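Local coordinates for excinuclease ABC, subunit A. (Deinococcus radiodurans, PDB 2VF7), which binds DNA, ATP and zinc, hydrolyses ATP, and as a UvrA-family protein probably helps to recognise damaged DNA for excision repair, at residues A[195-205]-A[228-239]; A[541-552]-A[580-588]. The protein carries 1 engineered substitution. All coordinates share one frame; numbering follows the deposited sequence.

Interaction 1 (A[195-205]-A[228-239])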
loop_
_atom_site.group_PDB
_atom_site.type_symbol
_atom_site.label_atom_id
_atom_site.label_comp_id
_atom_site.label_asym_id
_atom_site.label_seq_id
_atom_site.Cartn_x
_atom_site.Cartn_y
_atom_site.Cartn_z
ATOM N N ASP A 195 -7.599 -12.965 -38.404
ATOM C CA ASP A 195 -8.797 -13.821 -38.418
ATOM C C ASP A 195 -10.103 -13.070 -38.269
ATOM O O ASP A 195 -11.161 -13.550 -38.736
ATOM C CB ASP A 195 -8.684 -15.008 -37.445
ATOM C CG ASP A 195 -7.678 -16.068 -37.946
ATOM O OD1 ASP A 195 -7.337 -16.041 -39.154
ATOM O OD2 ASP A 195 -7.237 -16.916 -37.153
ATOM N N ILE A 196 -10.045 -11.890 -37.650
ATOM C CA ILE A 196 -11.218 -11.016 -37.610
ATOM C C ILE A 196 -11.530 -10.539 -39.023
ATOM O O ILE A 196 -12.687 -10.618 -39.453
ATOM C CB ILE A 196 -11.075 -9.830 -36.586
ATOM C CG1 ILE A 196 -11.119 -10.361 -35.161
ATOM C CG2 ILE A 196 -12.183 -8.748 -36.791
ATOM C CD1 ILE A 196 -10.677 -9.384 -34.181
ATOM N N LEU A 197 -10.514 -10.060 -39.744
ATOM C CA LEU A 197 -10.673 -9.668 -41.148
ATOM C C LEU A 197 -11.209 -10.747 -42.088
ATOM O O LEU A 197 -11.929 -10.405 -43.019
ATOM C CB LEU A 197 -9.379 -9.063 -41.736
ATOM C CG LEU A 197 -8.743 -7.817 -41.088
ATOM C CD1 LEU A 197 -7.555 -7.301 -41.895
ATOM C CD2 LEU A 197 -9.785 -6.716 -40.884
ATOM N N VAL A 198 -10.882 -12.031 -41.881
ATOM C CA VAL A 198 -11.413 -13.078 -42.785
ATOM C C VAL A 198 -12.902 -13.322 -42.552
ATOM O O VAL A 198 -13.639 -13.586 -43.525
ATOM C CB VAL A 198 -10.602 -14.439 -42.808
ATOM C CG1 VAL A 198 -9.087 -14.191 -42.740
ATOM C CG2 VAL A 198 -11.016 -15.340 -41.711
ATOM N N THR A 199 -13.352 -13.191 -41.294
ATOM C CA THR A 199 -14.790 -13.235 -40.944
ATOM C C THR A 199 -15.524 -12.081 -41.641
ATOM O O THR A 199 -16.623 -12.232 -42.172
ATOM C CB THR A 199 -14.994 -13.175 -39.378
ATOM O OG1 THR A 199 -14.614 -14.421 -38.804
ATOM C CG2 THR A 199 -16.424 -12.892 -38.983
ATOM N N LEU A 200 -14.898 -10.916 -41.639
ATOM C CA LEU A 200 -15.489 -9.751 -42.264
ATOM C C LEU A 200 -15.442 -9.795 -43.791
ATOM O O LEU A 200 -15.995 -8.913 -44.429
ATOM C CB LEU A 200 -14.806 -8.476 -41.774
ATOM C CG LEU A 200 -15.066 -7.994 -40.357
ATOM C CD1 LEU A 200 -14.268 -6.727 -40.161
ATOM C CD2 LEU A 200 -16.563 -7.748 -40.153
ATOM N N GLY A 201 -14.783 -10.799 -44.369
ATOM C CA GLY A 201 -14.801 -11.031 -45.826
ATOM C C GLY A 201 -13.776 -10.216 -46.603
ATOM O O GLY A 201 -13.919 -9.990 -47.822
ATOM N N ILE A 202 -12.739 -9.765 -45.892
ATOM C CA ILE A 202 -11.603 -9.077 -46.509
ATOM C C ILE A 202 -10.565 -10.123 -46.881
ATOM O O ILE A 202 -10.431 -11.124 -46.186
ATOM C CB ILE A 202 -11.025 -7.993 -45.549
ATOM C CG1 ILE A 202 -12.021 -6.827 -45.454
ATOM C CG2 ILE A 202 -9.607 -7.515 -46.003
ATOM C CD1 ILE A 202 -11.900 -6.005 -44.207
ATOM N N ASP A 203 -9.844 -9.870 -47.979
ATOM C CA ASP A 203 -8.850 -10.777 -48.541
ATOM C C ASP A 203 -7.457 -10.617 -47.892
ATOM O O ASP A 203 -6.740 -9.620 -48.033
ATOM C CB ASP A 203 -8.773 -10.586 -50.068
ATOM C CG ASP A 203 -8.098 -11.748 -50.793
ATOM O OD1 ASP A 203 -7.493 -12.642 -50.157
ATOM O OD2 ASP A 203 -8.186 -11.759 -52.040
ATOM N N VAL A 204 -7.095 -11.673 -47.196
ATOM C CA VAL A 204 -5.964 -11.720 -46.324
ATOM C C VAL A 204 -4.731 -12.346 -47.057
ATOM O O VAL A 204 -3.596 -12.248 -46.589
ATOM C CB VAL A 204 -6.480 -12.458 -45.046
ATOM C CG1 VAL A 204 -5.565 -13.584 -44.555
ATOM C CG2 VAL A 204 -6.909 -11.441 -43.968
ATOM N N ASP A 205 -4.980 -12.928 -48.234
ATOM C CA ASP A 205 -3.966 -13.652 -49.016
ATOM C C ASP A 205 -3.681 -12.980 -50.370
ATOM O O ASP A 205 -3.355 -13.648 -51.348
ATOM C CB ASP A 205 -4.388 -15.115 -49.225
ATOM C CG ASP A 205 -4.675 -15.828 -47.924
ATOM O OD1 ASP A 205 -3.724 -16.069 -47.158
ATOM O OD2 ASP A 205 -5.858 -16.146 -47.665
ATOM N N VAL A 228 -17.106 -9.814 -33.682
ATOM C CA VAL A 228 -17.484 -10.837 -34.682
ATOM C C VAL A 228 -17.024 -12.253 -34.317
ATOM O O VAL A 228 -15.982 -12.410 -33.676
ATOM C CB VAL A 228 -16.951 -10.476 -36.124
ATOM C CG1 VAL A 228 -17.363 -9.064 -36.516
ATOM C CG2 VAL A 228 -15.435 -10.632 -36.228
ATOM N N PRO A 229 -17.777 -13.286 -34.746
ATOM C CA PRO A 229 -17.423 -14.676 -34.446
ATOM C C PRO A 229 -16.122 -15.072 -35.097
ATOM O O PRO A 229 -15.928 -14.796 -36.283
ATOM C CB PRO A 229 -18.558 -15.464 -35.104
ATOM C CG PRO A 229 -19.097 -14.546 -36.180
ATOM C CD PRO A 229 -19.011 -13.209 -35.556
ATOM N N VAL A 230 -15.206 -15.687 -34.355
ATOM C CA VAL A 230 -13.972 -16.101 -35.030
ATOM C C VAL A 230 -13.673 -17.584 -35.064
ATOM O O VAL A 230 -14.012 -18.306 -34.147
ATOM C CB VAL A 230 -12.740 -15.076 -34.937
ATOM C CG1 VAL A 230 -12.910 -14.008 -33.852
ATOM C CG2 VAL A 230 -11.354 -15.795 -34.831
ATOM N N TYR A 231 -13.114 -18.040 -36.181
ATOM C CA TYR A 231 -12.889 -19.459 -36.461
ATOM C C TYR A 231 -11.424 -19.664 -36.849
ATOM O O TYR A 231 -11.078 -19.585 -38.040
ATOM C CB TYR A 231 -13.783 -19.925 -37.619
ATOM C CG TYR A 231 -15.267 -19.662 -37.458
ATOM C CD1 TYR A 231 -16.092 -20.607 -36.857
ATOM C CD2 TYR A 231 -15.852 -18.490 -37.928
ATOM C CE1 TYR A 231 -17.465 -20.384 -36.701
ATOM C CE2 TYR A 231 -17.230 -18.259 -37.772
ATOM C CZ TYR A 231 -18.021 -19.217 -37.161
ATOM O OH TYR A 231 -19.383 -19.041 -37.018
ATOM N N PRO A 232 -10.559 -19.899 -35.836
ATOM C CA PRO A 232 -9.147 -20.231 -36.010
ATOM C C PRO A 232 -8.879 -21.510 -36.843
ATOM O O PRO A 232 -9.580 -22.513 -36.695
ATOM C CB PRO A 232 -8.659 -20.421 -34.573
ATOM C CG PRO A 232 -9.610 -19.633 -33.734
ATOM C CD PRO A 232 -10.924 -19.841 -34.404
ATOM N N GLY A 233 -7.855 -21.463 -37.703
ATOM C CA GLY A 233 -7.391 -22.651 -38.430
ATOM C C GLY A 233 -8.271 -23.013 -39.612
ATOM O O GLY A 233 -7.979 -23.967 -40.327
ATOM N N LEU A 234 -9.352 -22.262 -39.822
ATOM C CA LEU A 234 -10.133 -22.414 -41.040
ATOM C C LEU A 234 -9.571 -21.552 -42.169
ATOM O O LEU A 234 -9.039 -20.455 -41.955
ATOM C CB LEU A 234 -11.627 -22.109 -40.836
ATOM C CG LEU A 234 -12.493 -22.910 -39.845
ATOM C CD1 LEU A 234 -13.977 -22.573 -40.047
ATOM C CD2 LEU A 234 -12.275 -24.395 -40.003
ATOM N N THR A 235 -9.708 -22.083 -43.373
ATOM C CA THR A 235 -9.416 -21.383 -44.597
ATOM C C THR A 235 -10.535 -20.364 -44.846
ATOM O O THR A 235 -11.661 -20.551 -44.349
ATOM C CB THR A 235 -9.259 -22.424 -45.748
ATOM O OG1 THR A 235 -8.287 -21.961 -46.694
ATOM C CG2 THR A 235 -10.575 -22.712 -46.454
ATOM N N PRO A 236 -10.237 -19.260 -45.573
ATOM C CA PRO A 236 -11.266 -18.285 -45.935
ATOM C C PRO A 236 -12.577 -18.898 -46.452
ATOM O O PRO A 236 -13.662 -18.549 -45.960
ATOM C CB PRO A 236 -10.579 -17.464 -47.041
ATOM C CG PRO A 236 -9.178 -17.473 -46.661
ATOM C CD PRO A 236 -8.914 -18.838 -46.078
ATOM N N ALA A 237 -12.486 -19.790 -47.439
ATOM C CA ALA A 237 -13.679 -20.415 -48.011
ATOM C C ALA A 237 -14.442 -21.227 -46.968
ATOM O O ALA A 237 -15.667 -21.195 -46.950
ATOM C CB ALA A 237 -13.333 -21.276 -49.216
ATOM N N GLU A 238 -13.734 -21.933 -46.093
ATOM C CA GLU A 238 -14.440 -22.753 -45.111
ATOM C C GLU A 238 -14.925 -21.967 -43.895
ATOM O O GLU A 238 -15.782 -22.441 -43.173
ATOM C CB GLU A 238 -13.699 -24.054 -44.771
ATOM C CG GLU A 238 -12.501 -23.959 -43.871
ATOM C CD GLU A 238 -11.531 -25.145 -44.042
ATOM O OE1 GLU A 238 -11.826 -26.069 -44.825
ATOM O OE2 GLU A 238 -10.462 -25.145 -43.406
ATOM N N THR A 239 -14.398 -20.757 -43.712
ATOM C CA THR A 239 -14.951 -19.745 -42.792
ATOM C C THR A 239 -16.299 -19.200 -43.270
ATOM O O THR A 239 -17.214 -18.976 -42.470
ATOM C CB THR A 239 -13.975 -18.557 -42.575
ATOM O OG1 THR A 239 -12.752 -19.031 -41.993
ATOM C CG2 THR A 239 -14.585 -17.482 -41.651
HETATM O O HOH W 1 -12.382 -15.872 -38.416
#
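With OG1 anti to the carbonyl carbon (chi1 -73°), Thr-199 sends its hydroxyl to Pro-229 O and its methyl to Val-228. Val-228 CG1 is anti to its own carbonyl carbon (chi1 -52°), which puts CG2 between the backbone N and the carbonyl carbon. This CG2 methyl lies 3.7 Å from Thr-199 CG2 and 3.8 Å from Ile-196 CG2. The other methyl, Val-228 CG1, packs on Leu-200 CD2. Thr-199 OG1 donates a hydrogen bond of 2.9 Å to Pro-229 O, nearly in line with the carbonyl bond (161°). A water gives a proton to the same OG1 at 2.7 Å. It gives another to Asp-195 O at 2.6 Å and accepts from Tyr-231 N. The water thus ties the C-terminal part of the helix to Tyr-231, just after the strand. A valine in place of Thr-199 would probably leave Pro-229 O without this donor and the water with one partner fewer. Beside the polar link, Val-230 CG2 rests on Asp-195 CB at 3.8 Å. Val-198 CG2 lies beside Thr-239 in the first turn of helix 236-245. Asp-205 OD2 touches Pro-236 CG, and its carboxylate also forms a salt bridge to Arg-177. The contact is thus a helix end packed across one strand of the antiparallel pair 227-230 and 251-254, within the UvrA DNA-binding domain.

Interaction 2 (A[541-552]-A[580-588])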
loop_
_atom_site.group_PDB
_atom_site.type_symbol
_atom_site.label_atom_id
_atom_site.label_comp_id
_atom_site.label_asym_id
_atom_site.label_seq_id
_atom_site.Cartn_x
_atom_site.Cartn_y
_atom_site.Cartn_z
ATOM N N SER A 541 33.384 9.238 -19.376
ATOM C CA SER A 541 32.310 8.292 -19.664
ATOM C C SER A 541 31.468 8.711 -20.861
ATOM O O SER A 541 31.178 7.900 -21.744
ATOM C CB SER A 541 31.435 8.068 -18.429
ATOM O OG SER A 541 32.198 7.455 -17.405
ATOM N N GLN A 542 31.080 9.975 -20.907
ATOM C CA GLN A 542 30.249 10.448 -22.009
ATOM C C GLN A 542 31.055 10.800 -23.256
ATOM O O GLN A 542 30.941 10.124 -24.259
ATOM C CB GLN A 542 29.335 11.589 -21.554
ATOM C CG GLN A 542 28.444 11.198 -20.359
ATOM C CD GLN A 542 27.666 12.371 -19.788
ATOM O OE1 GLN A 542 27.167 13.224 -20.536
ATOM N NE2 GLN A 542 27.547 12.419 -18.460
ATOM N N ALA A 543 31.893 11.828 -23.191
ATOM C CA ALA A 543 32.580 12.346 -24.386
ATOM C C ALA A 543 33.630 11.415 -24.973
ATOM O O ALA A 543 33.615 11.145 -26.173
ATOM C CB ALA A 543 33.191 13.721 -24.113
ATOM N N LEU A 544 34.548 10.932 -24.143
ATOM C CA LEU A 544 35.597 10.058 -24.641
ATOM C C LEU A 544 34.966 8.846 -25.304
ATOM O O LEU A 544 35.115 8.655 -26.505
ATOM C CB LEU A 544 36.552 9.624 -23.524
ATOM C CG LEU A 544 37.703 8.700 -23.963
ATOM C CD1 LEU A 544 38.531 9.333 -25.071
ATOM C CD2 LEU A 544 38.601 8.332 -22.809
ATOM N N VAL A 545 34.228 8.068 -24.517
ATOM C CA VAL A 545 33.647 6.798 -24.949
ATOM C C VAL A 545 32.889 6.873 -26.279
ATOM O O VAL A 545 33.135 6.067 -27.180
ATOM C CB VAL A 545 32.753 6.187 -23.832
ATOM C CG1 VAL A 545 31.911 5.038 -24.359
ATOM C CG2 VAL A 545 33.610 5.710 -22.692
ATOM N N ASP A 546 31.970 7.821 -26.422
ATOM C CA ASP A 546 31.297 7.931 -27.709
ATOM C C ASP A 546 31.945 8.958 -28.628
ATOM O O ASP A 546 31.276 9.667 -29.377
ATOM C CB ASP A 546 29.762 8.054 -27.602
ATOM C CG ASP A 546 29.306 9.093 -26.597
ATOM O OD1 ASP A 546 29.456 10.303 -26.894
ATOM O OD2 ASP A 546 28.756 8.687 -25.538
ATOM N N ALA A 547 33.269 9.025 -28.552
ATOM C CA ALA A 547 34.074 9.559 -29.637
ATOM C C ALA A 547 34.771 8.374 -30.292
ATOM O O ALA A 547 34.728 8.228 -31.511
ATOM C CB ALA A 547 35.083 10.592 -29.136
ATOM N N LEU A 548 35.377 7.501 -29.486
ATOM C CA LEU A 548 36.091 6.355 -30.055
ATOM C C LEU A 548 35.252 5.092 -30.295
ATOM O O LEU A 548 35.747 4.120 -30.880
ATOM C CB LEU A 548 37.427 6.077 -29.343
ATOM C CG LEU A 548 37.608 5.517 -27.938
ATOM C CD1 LEU A 548 39.089 5.244 -27.731
ATOM C CD2 LEU A 548 37.139 6.490 -26.911
ATOM N N ALA A 549 33.987 5.112 -29.868
ATOM C CA ALA A 549 33.021 4.106 -30.313
ATOM C C ALA A 549 32.627 4.401 -31.760
ATOM O O ALA A 549 32.379 3.481 -32.547
ATOM C CB ALA A 549 31.802 4.094 -29.421
ATOM N N ALA A 550 32.576 5.690 -32.098
ATOM C CA ALA A 550 32.310 6.143 -33.463
ATOM C C ALA A 550 33.486 5.883 -34.426
ATOM O O ALA A 550 33.279 5.682 -35.625
ATOM C CB ALA A 550 31.930 7.618 -33.467
ATOM N N HIS A 551 34.708 5.895 -33.891
ATOM C CA HIS A 551 35.923 5.572 -34.651
ATOM C C HIS A 551 36.053 4.068 -34.928
ATOM O O HIS A 551 36.725 3.671 -35.877
ATOM C CB HIS A 551 37.153 6.091 -33.896
ATOM C CG HIS A 551 38.464 5.768 -34.548
ATOM N ND1 HIS A 551 38.970 6.493 -35.608
ATOM C CD2 HIS A 551 39.388 4.818 -34.268
ATOM C CE1 HIS A 551 40.141 5.994 -35.963
ATOM N NE2 HIS A 551 40.419 4.978 -35.164
ATOM N N PHE A 552 35.409 3.239 -34.103
ATOM C CA PHE A 552 35.437 1.780 -34.275
ATOM C C PHE A 552 34.118 1.218 -34.826
ATOM O O PHE A 552 33.331 1.943 -35.433
ATOM C CB PHE A 552 35.810 1.075 -32.960
ATOM C CG PHE A 552 37.191 1.399 -32.457
ATOM C CD1 PHE A 552 37.385 1.781 -31.130
ATOM C CD2 PHE A 552 38.300 1.316 -33.300
ATOM C CE1 PHE A 552 38.661 2.088 -30.649
ATOM C CE2 PHE A 552 39.582 1.619 -32.831
ATOM C CZ PHE A 552 39.761 2.007 -31.496
ATOM N N LEU A 580 46.585 7.200 -32.931
ATOM C CA LEU A 580 45.430 6.310 -33.049
ATOM C C LEU A 580 45.795 4.865 -33.387
ATOM O O LEU A 580 45.180 3.928 -32.865
ATOM C CB LEU A 580 44.475 6.835 -34.133
ATOM C CG LEU A 580 43.183 7.585 -33.800
ATOM C CD1 LEU A 580 42.322 6.793 -32.818
ATOM C CD2 LEU A 580 43.454 8.985 -33.282
ATOM N N ALA A 581 46.775 4.687 -34.272
ATOM C CA ALA A 581 47.135 3.356 -34.781
ATOM C C ALA A 581 47.637 2.400 -33.684
ATOM O O ALA A 581 47.999 1.251 -33.965
ATOM C CB ALA A 581 48.143 3.466 -35.927
ATOM N N GLN A 582 47.637 2.879 -32.440
ATOM C CA GLN A 582 47.982 2.061 -31.278
ATOM C C GLN A 582 46.744 1.469 -30.579
ATOM O O GLN A 582 46.870 0.582 -29.730
ATOM C CB GLN A 582 48.807 2.887 -30.279
ATOM C CG GLN A 582 50.189 3.297 -30.773
ATOM C CD GLN A 582 50.955 4.137 -29.767
ATOM O OE1 GLN A 582 51.620 5.108 -30.133
ATOM N NE2 GLN A 582 50.865 3.774 -28.491
ATOM N N ILE A 583 45.560 1.967 -30.936
ATOM C CA ILE A 583 44.312 1.578 -30.268
ATOM C C ILE A 583 43.392 0.745 -31.167
ATOM O O ILE A 583 42.957 1.193 -32.236
ATOM C CB ILE A 583 43.537 2.793 -29.699
ATOM C CG1 ILE A 583 44.450 3.653 -28.831
ATOM C CG2 ILE A 583 42.331 2.318 -28.873
ATOM C CD1 ILE A 583 43.771 4.895 -28.248
ATOM N N THR A 584 43.096 -0.464 -30.700
ATOM C CA THR A 584 42.346 -1.456 -31.458
ATOM C C THR A 584 40.910 -1.553 -30.957
ATOM O O THR A 584 39.955 -1.468 -31.738
ATOM C CB THR A 584 43.021 -2.837 -31.345
ATOM O OG1 THR A 584 44.371 -2.744 -31.817
ATOM C CG2 THR A 584 42.267 -3.884 -32.160
ATOM N N ARG A 585 40.770 -1.739 -29.650
ATOM C CA ARG A 585 39.468 -1.886 -29.023
ATOM C C ARG A 585 39.213 -0.845 -27.940
ATOM O O ARG A 585 40.137 -0.371 -27.278
ATOM C CB ARG A 585 39.339 -3.267 -28.396
ATOM C CG ARG A 585 39.173 -4.392 -29.372
ATOM C CD ARG A 585 38.359 -5.501 -28.725
ATOM N NE ARG A 585 38.874 -5.877 -27.407
ATOM C CZ ARG A 585 38.136 -6.402 -26.431
ATOM N NH1 ARG A 585 36.835 -6.608 -26.606
ATOM N NH2 ARG A 585 38.698 -6.709 -25.269
ATOM N N LEU A 586 37.936 -0.507 -27.795
ATOM C CA LEU A 586 37.402 0.219 -26.665
ATOM C C LEU A 586 36.651 -0.806 -25.827
ATOM O O LEU A 586 35.847 -1.577 -26.341
ATOM C CB LEU A 586 36.451 1.315 -27.173
ATOM C CG LEU A 586 35.593 2.280 -26.336
ATOM C CD1 LEU A 586 34.316 1.641 -25.832
ATOM C CD2 LEU A 586 36.357 2.956 -25.204
ATOM N N VAL A 587 36.939 -0.829 -24.534
ATOM C CA VAL A 587 36.157 -1.614 -23.586
ATOM C C VAL A 587 35.722 -0.691 -22.455
ATOM O O VAL A 587 36.561 -0.135 -21.761
ATOM C CB VAL A 587 36.965 -2.801 -23.022
ATOM C CG1 VAL A 587 36.286 -3.372 -21.788
ATOM C CG2 VAL A 587 37.134 -3.867 -24.079
ATOM N N ARG A 588 34.418 -0.506 -22.287
ATOM C CA ARG A 588 33.946 0.302 -21.181
ATOM C C ARG A 588 33.372 -0.584 -20.082
ATOM O O ARG A 588 32.651 -1.537 -20.355
ATOM C CB ARG A 588 32.959 1.390 -21.636
ATOM C CG ARG A 588 31.473 1.023 -21.570
ATOM C CD ARG A 588 30.601 2.257 -21.351
ATOM N NE ARG A 588 31.017 3.004 -20.164
ATOM C CZ ARG A 588 30.293 3.945 -19.562
ATOM N NH1 ARG A 588 29.088 4.273 -20.026
ATOM N NH2 ARG A 588 30.784 4.556 -18.485
#
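Leu-586, Phe-552 and Arg-588 have the largest buried areas in this contact between the helix 536-551 and the strand 585-589. Leu-586 sits in the middle and points toward the helix. Its CG is anti to the backbone N (chi1 176°), which sends the two methyls out over the helix. CD2 reaches Leu-548 CG at 3.9 Å, with the two side chains at about a right angle. CD1 lies beside Val-545 CG1. Phe-552, just past the helix end, lies along the backbone that leads into the strand. Thr-584 O stands 3.3 Å above one face of its ring, offset toward the rim. Ile-583 O meets the ring at its edge, 3.4 Å from Phe-552 CZ. Ile-583 CG2 is 3.7 Å from the same CZ, and Leu-586 CB touches Phe-552 CD1. Beside Phe-552, Leu-580 CD1 sits over a face of the His-551 ring, a CH-pi contact 3.8 Å from the centroid. At the other end Arg-588 lays its CD against Val-545 CG1. Its bent chain brings NH2 to 3.4 Å from Ser-541 OG. The helix follows the P-loop, and Gln-542 touches the bound ADP. Val-545 and Leu-548 also rest on strand 753-758. With no clear hydrogen bond between the segments, apolar burial probably holds this P-loop helix to a strand that is, within this chain, at the edge of its sheet.

How the interactions relate
The two contacts are far apart and share no helix or strand. Their centres lie about 54 Å apart and their nearest atoms about 41 Å apart. Interaction 1 lies in the UvrA DNA-binding domain, its centre about 48 Å from that of the chain. Interaction 2 lies in the ABC ATPase part, its centre about 24 Å from that of the chain, beside a bound ADP. Both are partly buried, bury similar areas and pair a helix with a strand. Their chemistry differs. The peripheral contact joins its elements with a hydrogen bond and a bridging water among aliphatic side chains. The one in the nucleotide-binding core relies on leucines and aromatic rings, with polar groups mainly toward its ends.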